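Local coordinates for protein Two-component sensor histidine kinase (Nostoc sp., PDB 6OZB) that binds phycoerythrobilin in the GAF domain of a cyanobacterial phytochrome and is probably the light-sensing part of a histidine kinase, at residues Y55-I66 and L78-I88; L96-V107 and V148-F157. The protein carries 1 engineered substitution. All blocks are in the same frame, centred on the assembly; numbering follows the deposited sequence.

Contact 1 (Y55-I66 and L78-I88); sequences YKFHPDGSGQVI and LLGLNFPADDI. With PEB (phycoerythrobilin), chain F.
Tyr55 brings its ring edge to Phe83, with CE1 3.8 Å from Phe83 CD1. Its CG, anti to the backbone N (chi1 -175°), brings the ring across, and OH donates to a water. That water also bonds to the carbonyls of Gly61 and Pro84, bridging the segments. Phe57 meets CD1 of Ile88 at its ring edge. His58 gives its NE2 proton to Asn82 OD1 (3.2 Å), near the imidazole plane. Asp60 OD1 takes the backbone N-H of Ser62 in an Asx turn; Ser62 OG adds a second bond, on the syn lone pair of OD1. Strands 63-70 and 82-83 form an antiparallel hairpin at one edge of the GAF sheet, paired at Gly63-Phe83 and Gln64-Asn82. Gly63 and Phe83 are a hydrogen-bonded pair, with Phe83 N 2.8 Å from Gly63 O. A CB on Gly63 would run into the Tyr55 ring. Gln64 is extended, and its NE2 reaches Gly80 O (3.0 Å) from above the carbonyl plane. Val65 N bonds to Leu81 O, and Val65 O takes Gly80 N from the type II turn 78-81. Val65 CG2 packs 3.9 Å from Phe83 CE1. One face of the Phe83 ring carries CAD of phycoerythrobilin over its centre.

Contact 2 (L96-V107 and V148-F157); sequences LVKSKVRSIVDV and VKSSVVAPIF. With PEB (phycoerythrobilin), chain F.
The Phe157 ring has Lys100 over one face and the carbonyl of Leu96 at its edge. Lys100 CE sits above the ring centre, 3.9 Å from the centroid, as a CH-pi contact. Its NZ makes a cation-pi contact at 4.4 Å from the same centroid, 18° off the normal. The lysine is extended as far as CE; a bend at chi4 (22°) leaves NZ over the ring, and crystal packing may contribute. Leu96 O lies in the ring plane, 3.2 Å from Phe157 CZ. An alanine in place of Phe157 would probably leave the Lys100 chain without the surface it lies on and open a gap beside the carbonyl of Leu96. Pro155, two residues earlier in the strand, sets CD 3.1 Å from Val101 O and CB against Leu96 CD2. Beyond it, strands 102-106 and 150-157 run antiparallel in the GAF sheet. Ser103 pairs with Val153 and Val105 with Ser151, each through two backbone bonds. Ser103, Val105 and Val153 put their side chains on the bilin face. Ser103 CB and Val153 CB approach propionate oxygen O1C of phycoerythrobilin, Val153 CB at 3.4 Å. A water links O2C (2.6 Å) to Ser103 O and Ser151 OG. Ser103 OG itself bonds to Gln114. The strand pair thus meets this carboxylate with small side chains and an ordered water, so its charge is probably balanced by groups outside these two strands.

In the fold
Contact 1 lies toward the rim of the GAF domain and is partly buried. Contact 2 is mostly buried and sits near the centre of the chain. Both reach the same antiparallel sheet: contact 1 includes one of its two edge strands within this chain, 82-83, contact 2 two inner strands. The chain passes from 78-88 into helix 90-99, and Ile88 CG2 meets Leu96 CD1 there at 4.2 Å. Both contacts touch phycoerythrobilin. Contact 1 offers mainly aromatic and aliphatic groups and the backbone carbonyl of Asp87, near NB. Contact 2 faces a propionate. Side-chain amides and an imidazole add bonds in contact 1, whereas contact 2 is held across its strands by backbone bonds.

Contact 1 (Y55-I66 and L78-I88)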
loop_
_atom_site.group_PDB
_atom_site.type_symbol
_atom_site.label_atom_id
_atom_site.label_comp_id
_atom_site.label_asym_id
_atom_site.label_seq_id
_atom_site.Cartn_x
_atom_site.Cartn_y
_atom_site.Cartn_z
ATOM N N TYR C 55 -9.775 20.236 16.261
ATOM C CA TYR C 55 -9.344 21.367 15.452
ATOM C C TYR C 55 -10.588 21.931 14.779
ATOM O O TYR C 55 -11.322 21.181 14.174
ATOM C CB TYR C 55 -8.309 20.881 14.428
ATOM C CG TYR C 55 -7.665 21.901 13.570
ATOM C CD1 TYR C 55 -6.655 22.734 14.054
ATOM C CD2 TYR C 55 -8.011 22.005 12.240
ATOM C CE1 TYR C 55 -6.059 23.660 13.243
ATOM C CE2 TYR C 55 -7.402 22.908 11.425
ATOM C CZ TYR C 55 -6.432 23.743 11.923
ATOM O OH TYR C 55 -5.825 24.659 11.093
ATOM N N LYS C 56 -10.828 23.227 14.888
ATOM C CA LYS C 56 -12.034 23.824 14.321
ATOM C C LYS C 56 -11.641 24.768 13.187
ATOM O O LYS C 56 -10.775 25.645 13.355
ATOM C CB LYS C 56 -12.816 24.560 15.402
ATOM C CG LYS C 56 -14.192 25.122 14.939
ATOM C CD LYS C 56 -14.769 26.013 16.043
ATOM C CE LYS C 56 -16.219 26.461 15.804
ATOM N NZ LYS C 56 -16.437 26.946 14.442
ATOM N N PHE C 57 -12.264 24.597 12.025
ATOM C CA PHE C 57 -11.932 25.435 10.869
ATOM C C PHE C 57 -12.578 26.817 10.964
ATOM O O PHE C 57 -13.713 26.956 11.421
ATOM C CB PHE C 57 -12.354 24.784 9.561
ATOM C CG PHE C 57 -11.494 23.635 9.158
ATOM C CD1 PHE C 57 -10.215 23.852 8.680
ATOM C CD2 PHE C 57 -11.955 22.331 9.254
ATOM C CE1 PHE C 57 -9.397 22.786 8.315
ATOM C CE2 PHE C 57 -11.156 21.270 8.886
ATOM C CZ PHE C 57 -9.862 21.499 8.420
ATOM N N HIS C 58 -11.812 27.826 10.548
ATOM C CA HIS C 58 -12.316 29.169 10.271
ATOM C C HIS C 58 -12.846 29.216 8.834
ATOM O O HIS C 58 -12.481 28.385 8.006
ATOM C CB HIS C 58 -11.210 30.211 10.435
ATOM C CG HIS C 58 -10.560 30.211 11.782
ATOM N ND1 HIS C 58 -11.230 30.545 12.939
ATOM C CD2 HIS C 58 -9.290 29.923 12.155
ATOM C CE1 HIS C 58 -10.401 30.462 13.965
ATOM N NE2 HIS C 58 -9.219 30.083 13.515
ATOM N N PRO C 59 -13.671 30.211 8.514
ATOM C CA PRO C 59 -14.186 30.320 7.147
ATOM C C PRO C 59 -13.114 30.341 6.045
ATOM O O PRO C 59 -13.361 29.796 4.966
ATOM C CB PRO C 59 -14.946 31.650 7.177
ATOM C CG PRO C 59 -15.407 31.775 8.585
ATOM C CD PRO C 59 -14.285 31.198 9.417
ATOM N N ASP C 60 -11.949 30.937 6.302
ATOM C CA ASP C 60 -10.921 31.035 5.268
ATOM C C ASP C 60 -10.078 29.753 5.144
ATOM O O ASP C 60 -9.131 29.712 4.369
ATOM C CB ASP C 60 -10.018 32.254 5.530
ATOM C CG ASP C 60 -9.135 32.106 6.774
ATOM O OD1 ASP C 60 -9.245 31.112 7.530
ATOM O OD2 ASP C 60 -8.311 33.017 6.994
ATOM N N GLY C 61 -10.414 28.721 5.915
ATOM C CA GLY C 61 -9.740 27.434 5.814
ATOM C C GLY C 61 -8.607 27.226 6.816
ATOM O O GLY C 61 -8.102 26.109 6.992
ATOM N N SER C 62 -8.181 28.312 7.451
ATOM C CA SER C 62 -7.308 28.212 8.611
ATOM C C SER C 62 -8.106 27.608 9.727
ATOM O O SER C 62 -9.301 27.358 9.599
ATOM C CB SER C 62 -6.775 29.573 9.045
ATOM O OG SER C 62 -7.817 30.389 9.558
ATOM N N GLY C 63 -7.455 27.374 10.849
ATOM C CA GLY C 63 -8.152 26.777 11.956
ATOM C C GLY C 63 -7.436 26.911 13.278
ATOM O O GLY C 63 -6.338 27.455 13.345
ATOM N N GLN C 64 -8.084 26.397 14.322
ATOM C CA GLN C 64 -7.612 26.541 15.685
ATOM C C GLN C 64 -7.809 25.256 16.506
ATOM O O GLN C 64 -8.825 24.539 16.386
ATOM C CB GLN C 64 -8.339 27.703 16.359
ATOM C CG GLN C 64 -7.873 27.972 17.791
ATOM C CD GLN C 64 -8.512 29.205 18.398
ATOM O OE1 GLN C 64 -9.728 29.408 18.300
ATOM N NE2 GLN C 64 -7.698 30.035 19.037
ATOM N N VAL C 65 -6.828 24.943 17.339
ATOM C CA VAL C 65 -6.980 23.848 18.265
ATOM C C VAL C 65 -7.851 24.348 19.408
ATOM O O VAL C 65 -7.448 25.233 20.160
ATOM C CB VAL C 65 -5.609 23.329 18.767
ATOM C CG1 VAL C 65 -5.793 22.232 19.787
ATOM C CG2 VAL C 65 -4.771 22.827 17.615
ATOM N N ILE C 66 -9.068 23.819 19.515
ATOM C CA ILE C 66 -10.016 24.329 20.514
ATOM C C ILE C 66 -10.172 23.392 21.694
ATOM O O ILE C 66 -10.779 23.757 22.690
ATOM C CB ILE C 66 -11.401 24.621 19.904
ATOM C CG1 ILE C 66 -11.991 23.399 19.212
ATOM C CG2 ILE C 66 -11.277 25.788 18.946
ATOM C CD1 ILE C 66 -13.525 23.490 19.043
ATOM N N LEU C 78 -0.806 22.443 22.249
ATOM C CA LEU C 78 -1.105 23.246 21.067
ATOM C C LEU C 78 -2.444 23.957 21.229
ATOM O O LEU C 78 -2.876 24.660 20.321
ATOM C CB LEU C 78 -1.129 22.371 19.805
ATOM C CG LEU C 78 0.112 21.531 19.526
ATOM C CD1 LEU C 78 -0.012 20.752 18.219
ATOM C CD2 LEU C 78 1.348 22.396 19.489
ATOM N N LEU C 79 -3.068 23.824 22.397
ATOM C CA LEU C 79 -4.365 24.420 22.640
ATOM C C LEU C 79 -4.348 25.924 22.367
ATOM O O LEU C 79 -3.438 26.653 22.810
ATOM C CB LEU C 79 -4.788 24.160 24.080
ATOM C CG LEU C 79 -6.181 24.652 24.431
ATOM C CD1 LEU C 79 -7.296 23.875 23.705
ATOM C CD2 LEU C 79 -6.357 24.616 25.940
ATOM N N GLY C 80 -5.351 26.404 21.638
ATOM C CA GLY C 80 -5.452 27.823 21.348
ATOM C C GLY C 80 -4.645 28.256 20.140
ATOM O O GLY C 80 -4.792 29.380 19.669
ATOM N N LEU C 81 -3.755 27.405 19.643
ATOM C CA LEU C 81 -2.929 27.832 18.512
ATOM C C LEU C 81 -3.728 27.794 17.213
ATOM O O LEU C 81 -4.586 26.923 17.014
ATOM C CB LEU C 81 -1.683 26.978 18.373
ATOM C CG LEU C 81 -0.704 27.065 19.542
ATOM C CD1 LEU C 81 0.470 26.173 19.240
ATOM C CD2 LEU C 81 -0.277 28.494 19.803
ATOM N N ASN C 82 -3.425 28.762 16.347
ATOM C CA ASN C 82 -4.001 28.841 15.006
ATOM C C ASN C 82 -3.042 28.319 13.957
ATOM O O ASN C 82 -1.837 28.544 14.036
ATOM C CB ASN C 82 -4.373 30.281 14.651
ATOM C CG ASN C 82 -5.504 30.816 15.489
ATOM O OD1 ASN C 82 -6.644 30.372 15.369
ATOM N ND2 ASN C 82 -5.200 31.781 16.340
ATOM N N PHE C 83 -3.575 27.643 12.950
ATOM C CA PHE C 83 -2.747 27.176 11.853
ATOM C C PHE C 83 -3.328 27.641 10.524
ATOM O O PHE C 83 -4.544 27.661 10.352
ATOM C CB PHE C 83 -2.629 25.662 11.883
ATOM C CG PHE C 83 -1.942 25.135 13.119
ATOM C CD1 PHE C 83 -2.646 24.952 14.282
ATOM C CD2 PHE C 83 -0.576 24.872 13.120
ATOM C CE1 PHE C 83 -2.031 24.477 15.427
ATOM C CE2 PHE C 83 0.057 24.400 14.265
ATOM C CZ PHE C 83 -0.669 24.207 15.422
ATOM N N PRO C 84 -2.460 28.000 9.573
ATOM C CA PRO C 84 -2.924 28.569 8.303
ATOM C C PRO C 84 -3.587 27.550 7.376
ATOM O O PRO C 84 -3.398 26.337 7.520
ATOM C CB PRO C 84 -1.640 29.108 7.677
ATOM C CG PRO C 84 -0.567 28.320 8.254
ATOM C CD PRO C 84 -0.994 27.885 9.619
ATOM N N ALA C 85 -4.370 28.061 6.438
ATOM C CA ALA C 85 -5.041 27.232 5.446
ATOM C C ALA C 85 -4.037 26.390 4.679
ATOM O O ALA C 85 -4.317 25.247 4.343
ATOM C CB ALA C 85 -5.846 28.104 4.479
ATOM N N ASP C 86 -2.863 26.959 4.414
ATOM C CA ASP C 86 -1.848 26.304 3.593
ATOM C C ASP C 86 -1.325 24.998 4.187
ATOM O O ASP C 86 -0.715 24.198 3.474
ATOM C CB ASP C 86 -0.646 27.240 3.369
ATOM C CG ASP C 86 -0.939 28.356 2.385
ATOM O OD1 ASP C 86 -2.020 28.344 1.751
ATOM O OD2 ASP C 86 -0.069 29.241 2.231
ATOM N N ASP C 87 -1.546 24.774 5.478
ATOM C CA ASP C 87 -1.084 23.538 6.107
ATOM C C ASP C 87 -1.834 22.327 5.548
ATOM O O ASP C 87 -1.313 21.206 5.584
ATOM C CB ASP C 87 -1.237 23.597 7.627
ATOM C CG ASP C 87 -0.184 24.462 8.281
ATOM O OD1 ASP C 87 0.458 25.258 7.557
ATOM O OD2 ASP C 87 -0.017 24.345 9.521
ATOM N N ILE C 88 -3.048 22.568 5.047
ATOM C CA ILE C 88 -3.860 21.546 4.393
ATOM C C ILE C 88 -4.154 22.029 2.971
ATOM O O ILE C 88 -5.115 22.762 2.749
ATOM C CB ILE C 88 -5.182 21.293 5.168
ATOM C CG1 ILE C 88 -4.876 20.973 6.627
ATOM C CG2 ILE C 88 -5.968 20.155 4.540
ATOM C CD1 ILE C 88 -6.090 20.776 7.490
HETATM C CHC PEB F . -2.372 19.564 9.145
HETATM N NC PEB F . -1.817 18.512 6.913
HETATM C C1C PEB F . -2.281 17.545 6.075
HETATM C C2C PEB F . -3.385 16.943 6.626
HETATM C C3C PEB F . -3.631 17.549 7.839
HETATM C C4C PEB F . -2.636 18.538 8.006
HETATM C CMC PEB F . -4.807 17.141 8.707
HETATM C CAC PEB F . -4.162 15.781 5.921
HETATM C CBC PEB F . -3.396 14.474 6.026
HETATM C CGC PEB F . -3.615 13.898 7.401
HETATM O O1C PEB F . -4.800 13.659 7.771
HETATM O O2C PEB F . -2.637 13.646 8.167
HETATM N ND PEB F . -2.537 18.015 11.011
HETATM C C1D PEB F . -3.109 19.264 10.355
HETATM C C2D PEB F . -2.853 20.299 11.346
HETATM C C3D PEB F . -2.192 19.798 12.446
HETATM C C4D PEB F . -1.978 18.403 12.335
HETATM C CMD PEB F . -3.187 21.796 11.104
HETATM C CAD PEB F . -1.663 20.677 13.595
HETATM C CBD PEB F . -1.822 20.241 14.883
HETATM O OD PEB F . -1.455 17.644 13.138
HETATM N NA PEB F . 1.956 21.300 5.068
HETATM C C1A PEB F . 2.630 22.397 5.672
HETATM C C2A PEB F . 3.339 23.194 4.609
HETATM C C3A PEB F . 3.041 22.529 3.274
HETATM C C4A PEB F . 2.152 21.322 3.634
HETATM C CMA PEB F . 2.944 24.704 4.634
HETATM C CBA PEB F . 5.226 23.132 2.060
HETATM O OA PEB F . 2.600 22.641 6.867
HETATM C CHA PEB F . 1.749 20.409 2.705
HETATM C CAA PEB F . 4.220 22.027 2.436
HETATM N NB PEB F . -0.028 19.033 4.214
HETATM C C1B PEB F . 0.808 19.251 3.027
HETATM C C2B PEB F . 0.630 18.182 2.073
HETATM C C3B PEB F . -0.311 17.268 2.646
HETATM C C4B PEB F . -0.756 17.773 3.993
HETATM C CHB PEB F . -1.680 17.090 4.744
HETATM C CMB PEB F . 1.314 18.084 0.747
HETATM C CAB PEB F . -0.804 15.983 2.013
HETATM C CBB PEB F . -0.005 14.825 2.572
HETATM C CGB PEB F . -0.449 13.607 1.759
HETATM O O1B PEB F . -1.650 13.221 1.873
HETATM O O2B PEB F . 0.357 13.040 0.982
HETATM O O HOH W 1 -5.919 24.716 8.430
#

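Contact 2 (L96-V107 and V148-F157)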
loop_
_atom_site.group_PDB
_atom_site.type_symbol
_atom_site.label_atom_id
_atom_site.label_comp_id
_atom_site.label_asym_id
_atom_site.label_seq_id
_atom_site.Cartn_x
_atom_site.Cartn_y
_atom_site.Cartn_z
ATOM N N LEU C 96 -10.932 15.399 2.188
ATOM C CA LEU C 96 -11.706 15.557 3.413
ATOM C C LEU C 96 -13.170 15.877 3.075
ATOM O O LEU C 96 -14.080 15.216 3.565
ATOM C CB LEU C 96 -11.073 16.644 4.302
ATOM C CG LEU C 96 -9.731 16.291 4.943
ATOM C CD1 LEU C 96 -9.063 17.513 5.498
ATOM C CD2 LEU C 96 -9.939 15.283 6.043
ATOM N N VAL C 97 -13.385 16.869 2.212
ATOM C CA VAL C 97 -14.739 17.376 1.915
ATOM C C VAL C 97 -15.581 16.388 1.108
ATOM O O VAL C 97 -16.737 16.158 1.436
ATOM C CB VAL C 97 -14.682 18.718 1.152
ATOM C CG1 VAL C 97 -16.070 19.118 0.625
ATOM C CG2 VAL C 97 -14.106 19.808 2.043
ATOM N N LYS C 98 -14.998 15.834 0.044
ATOM C CA LYS C 98 -15.716 14.977 -0.906
ATOM C C LYS C 98 -15.733 13.493 -0.538
ATOM O O LYS C 98 -16.719 12.815 -0.789
ATOM C CB LYS C 98 -15.106 15.147 -2.307
ATOM C CG LYS C 98 -15.276 16.546 -2.890
ATOM C CD LYS C 98 -16.745 16.818 -3.217
ATOM C CE LYS C 98 -16.961 18.172 -3.869
ATOM N NZ LYS C 98 -16.691 19.279 -2.912
ATOM N N SER C 99 -14.662 12.977 0.055
ATOM C CA SER C 99 -14.627 11.559 0.406
ATOM C C SER C 99 -14.716 11.306 1.911
ATOM O O SER C 99 -14.801 10.154 2.332
ATOM C CB SER C 99 -13.369 10.909 -0.151
ATOM O OG SER C 99 -13.371 10.995 -1.563
ATOM N N LYS C 100 -14.706 12.372 2.711
ATOM C CA LYS C 100 -14.696 12.238 4.149
ATOM C C LYS C 100 -13.604 11.259 4.585
ATOM O O LYS C 100 -13.809 10.406 5.445
ATOM C CB LYS C 100 -16.076 11.793 4.650
ATOM C CG LYS C 100 -17.194 12.696 4.152
ATOM C CD LYS C 100 -18.418 12.593 5.045
ATOM C CE LYS C 100 -19.520 13.590 4.641
ATOM N NZ LYS C 100 -19.405 14.038 3.226
ATOM N N VAL C 101 -12.438 11.391 3.971
ATOM C CA VAL C 101 -11.347 10.480 4.217
ATOM C C VAL C 101 -10.844 10.526 5.680
ATOM O O VAL C 101 -10.791 11.595 6.298
ATOM C CB VAL C 101 -10.186 10.790 3.232
ATOM C CG1 VAL C 101 -9.390 12.002 3.686
ATOM C CG2 VAL C 101 -9.291 9.609 3.094
ATOM N N ARG C 102 -10.506 9.352 6.210
ATOM C CA ARG C 102 -9.782 9.194 7.468
ATOM C C ARG C 102 -8.361 8.843 7.070
ATOM O O ARG C 102 -8.169 8.061 6.147
ATOM C CB ARG C 102 -10.408 8.119 8.346
ATOM C CG ARG C 102 -11.866 8.435 8.795
ATOM C CD ARG C 102 -12.898 8.092 7.744
ATOM N NE ARG C 102 -12.836 6.698 7.325
ATOM C CZ ARG C 102 -13.434 5.688 7.952
ATOM N NH1 ARG C 102 -14.128 5.886 9.073
ATOM N NH2 ARG C 102 -13.295 4.470 7.482
ATOM N N SER C 103 -7.372 9.428 7.741
ATOM C CA SER C 103 -5.977 9.285 7.325
ATOM C C SER C 103 -5.076 8.852 8.460
ATOM O O SER C 103 -5.155 9.413 9.541
ATOM C CB SER C 103 -5.447 10.602 6.784
ATOM O OG SER C 103 -6.145 11.052 5.643
ATOM N N ILE C 104 -4.222 7.862 8.183
ATOM C CA ILE C 104 -3.213 7.361 9.104
ATOM C C ILE C 104 -1.828 7.617 8.516
ATOM O O ILE C 104 -1.506 7.032 7.502
ATOM C CB ILE C 104 -3.363 5.843 9.330
ATOM C CG1 ILE C 104 -4.744 5.482 9.890
ATOM C CG2 ILE C 104 -2.235 5.311 10.198
ATOM C CD1 ILE C 104 -5.151 4.027 9.619
ATOM N N VAL C 105 -1.009 8.454 9.158
ATOM C CA VAL C 105 0.359 8.689 8.703
ATOM C C VAL C 105 1.302 7.884 9.563
ATOM O O VAL C 105 1.263 7.968 10.780
ATOM C CB VAL C 105 0.751 10.194 8.743
ATOM C CG1 VAL C 105 2.156 10.394 8.251
ATOM C CG2 VAL C 105 -0.212 11.000 7.889
ATOM N N ASP C 106 2.163 7.111 8.901
ATOM C CA ASP C 106 3.164 6.300 9.548
ATOM C C ASP C 106 4.523 6.849 9.133
ATOM O O ASP C 106 5.023 6.595 8.027
ATOM C CB ASP C 106 2.980 4.845 9.158
ATOM C CG ASP C 106 3.881 3.919 9.942
ATOM O OD1 ASP C 106 3.466 3.478 11.037
ATOM O OD2 ASP C 106 4.987 3.613 9.440
ATOM N N VAL C 107 5.106 7.646 10.010
ATOM C CA VAL C 107 6.341 8.339 9.668
ATOM C C VAL C 107 7.476 7.381 9.348
ATOM O O VAL C 107 8.241 7.611 8.391
ATOM C CB VAL C 107 6.734 9.299 10.813
ATOM C CG1 VAL C 107 8.090 9.889 10.589
ATOM C CG2 VAL C 107 5.693 10.428 10.927
ATOM N N VAL C 148 6.163 13.900 16.361
ATOM C CA VAL C 148 5.059 12.951 16.135
ATOM C C VAL C 148 5.511 11.862 15.144
ATOM O O VAL C 148 5.990 12.182 14.067
ATOM C CB VAL C 148 3.851 13.661 15.590
ATOM C CG1 VAL C 148 2.771 12.681 15.198
ATOM C CG2 VAL C 148 3.324 14.652 16.620
ATOM N N LYS C 149 5.344 10.594 15.516
ATOM C CA LYS C 149 5.636 9.456 14.641
ATOM C C LYS C 149 4.387 8.804 14.062
ATOM O O LYS C 149 4.460 8.081 13.053
ATOM C CB LYS C 149 6.458 8.412 15.419
ATOM C CG LYS C 149 7.902 8.885 15.637
ATOM C CD LYS C 149 8.778 7.861 16.308
ATOM C CE LYS C 149 10.169 8.429 16.546
ATOM N NZ LYS C 149 11.008 7.446 17.276
ATOM N N SER C 150 3.234 9.081 14.677
ATOM C CA SER C 150 1.955 8.547 14.238
ATOM C C SER C 150 0.896 9.609 14.327
ATOM O O SER C 150 0.702 10.180 15.411
ATOM C CB SER C 150 1.533 7.367 15.134
ATOM O OG SER C 150 0.174 6.996 14.940
ATOM N N SER C 151 0.163 9.815 13.235
ATOM C CA SER C 151 -0.952 10.757 13.224
ATOM C C SER C 151 -2.187 10.061 12.669
ATOM O O SER C 151 -2.090 9.314 11.694
ATOM C CB SER C 151 -0.608 11.970 12.384
ATOM O OG SER C 151 -1.708 12.842 12.271
ATOM N N VAL C 152 -3.344 10.294 13.286
ATOM C CA VAL C 152 -4.612 9.768 12.772
ATOM C C VAL C 152 -5.616 10.899 12.802
ATOM O O VAL C 152 -5.778 11.550 13.848
ATOM C CB VAL C 152 -5.151 8.582 13.593
ATOM C CG1 VAL C 152 -6.437 8.023 12.956
ATOM C CG2 VAL C 152 -4.135 7.475 13.695
ATOM N N VAL C 153 -6.263 11.147 11.663
ATOM C CA VAL C 153 -7.211 12.262 11.529
ATOM C C VAL C 153 -8.537 11.791 10.954
ATOM O O VAL C 153 -8.570 11.067 9.979
ATOM C CB VAL C 153 -6.627 13.347 10.628
ATOM C CG1 VAL C 153 -7.626 14.452 10.354
ATOM C CG2 VAL C 153 -5.366 13.931 11.284
ATOM N N ALA C 154 -9.632 12.208 11.585
ATOM C CA ALA C 154 -10.965 12.010 11.032
ATOM C C ALA C 154 -11.715 13.343 11.024
ATOM O O ALA C 154 -11.702 14.060 12.036
ATOM C CB ALA C 154 -11.736 10.992 11.840
ATOM N N PRO C 155 -12.360 13.676 9.909
ATOM C CA PRO C 155 -13.072 14.949 9.798
ATOM C C PRO C 155 -14.364 14.951 10.573
ATOM O O PRO C 155 -15.005 13.913 10.710
ATOM C CB PRO C 155 -13.339 15.081 8.300
ATOM C CG PRO C 155 -13.395 13.698 7.814
ATOM C CD PRO C 155 -12.412 12.922 8.640
ATOM N N ILE C 156 -14.734 16.140 11.031
ATOM C CA ILE C 156 -16.005 16.399 11.695
ATOM C C ILE C 156 -16.841 17.281 10.782
ATOM O O ILE C 156 -16.391 18.363 10.338
ATOM C CB ILE C 156 -15.780 17.097 13.036
ATOM C CG1 ILE C 156 -14.835 16.293 13.934
ATOM C CG2 ILE C 156 -17.091 17.377 13.765
ATOM C CD1 ILE C 156 -14.286 17.114 15.101
ATOM N N PHE C 157 -18.075 16.858 10.521
ATOM C CA PHE C 157 -18.973 17.610 9.653
ATOM C C PHE C 157 -20.140 18.146 10.458
ATOM O O PHE C 157 -20.507 17.590 11.488
ATOM C CB PHE C 157 -19.477 16.752 8.495
ATOM C CG PHE C 157 -18.449 16.519 7.426
ATOM C CD1 PHE C 157 -17.528 15.511 7.546
ATOM C CD2 PHE C 157 -18.383 17.338 6.315
ATOM C CE1 PHE C 157 -16.573 15.317 6.585
ATOM C CE2 PHE C 157 -17.429 17.135 5.343
ATOM C CZ PHE C 157 -16.520 16.128 5.487
HETATM C CHC PEB F . -2.372 19.564 9.145
HETATM N NC PEB F . -1.817 18.512 6.913
HETATM C C1C PEB F . -2.281 17.545 6.075
HETATM C C2C PEB F . -3.385 16.943 6.626
HETATM C C3C PEB F . -3.631 17.549 7.839
HETATM C C4C PEB F . -2.636 18.538 8.006
HETATM C CMC PEB F . -4.807 17.141 8.707
HETATM C CAC PEB F . -4.162 15.781 5.921
HETATM C CBC PEB F . -3.396 14.474 6.026
HETATM C CGC PEB F . -3.615 13.898 7.401
HETATM O O1C PEB F . -4.800 13.659 7.771
HETATM O O2C PEB F . -2.637 13.646 8.167
HETATM N ND PEB F . -2.537 18.015 11.011
HETATM C C1D PEB F . -3.109 19.264 10.355
HETATM C C2D PEB F . -2.853 20.299 11.346
HETATM C C3D PEB F . -2.192 19.798 12.446
HETATM C C4D PEB F . -1.978 18.403 12.335
HETATM C CMD PEB F . -3.187 21.796 11.104
HETATM C CAD PEB F . -1.663 20.677 13.595
HETATM C CBD PEB F . -1.822 20.241 14.883
HETATM O OD PEB F . -1.455 17.644 13.138
HETATM N NA PEB F . 1.956 21.300 5.068
HETATM C C1A PEB F . 2.630 22.397 5.672
HETATM C C2A PEB F . 3.339 23.194 4.609
HETATM C C3A PEB F . 3.041 22.529 3.274
HETATM C C4A PEB F . 2.152 21.322 3.634
HETATM C CMA PEB F . 2.944 24.704 4.634
HETATM C CBA PEB F . 5.226 23.132 2.060
HETATM O OA PEB F . 2.600 22.641 6.867
HETATM C CHA PEB F . 1.749 20.409 2.705
HETATM C CAA PEB F . 4.220 22.027 2.436
HETATM N NB PEB F . -0.028 19.033 4.214
HETATM C C1B PEB F . 0.808 19.251 3.027
HETATM C C2B PEB F . 0.630 18.182 2.073
HETATM C C3B PEB F . -0.311 17.268 2.646
HETATM C C4B PEB F . -0.756 17.773 3.993
HETATM C CHB PEB F . -1.680 17.090 4.744
HETATM C CMB PEB F . 1.314 18.084 0.747
HETATM C CAB PEB F . -0.804 15.983 2.013
HETATM C CBB PEB F . -0.005 14.825 2.572
HETATM C CGB PEB F . -0.449 13.607 1.759
HETATM O O1B PEB F . -1.650 13.221 1.873
HETATM O O2B PEB F . 0.357 13.040 0.982
HETATM O O HOH W 2 -8.731 12.686 7.427
HETATM O O HOH W 3 -3.008 11.789 9.923
HETATM O O HOH W 4 0.575 5.918 12.413
#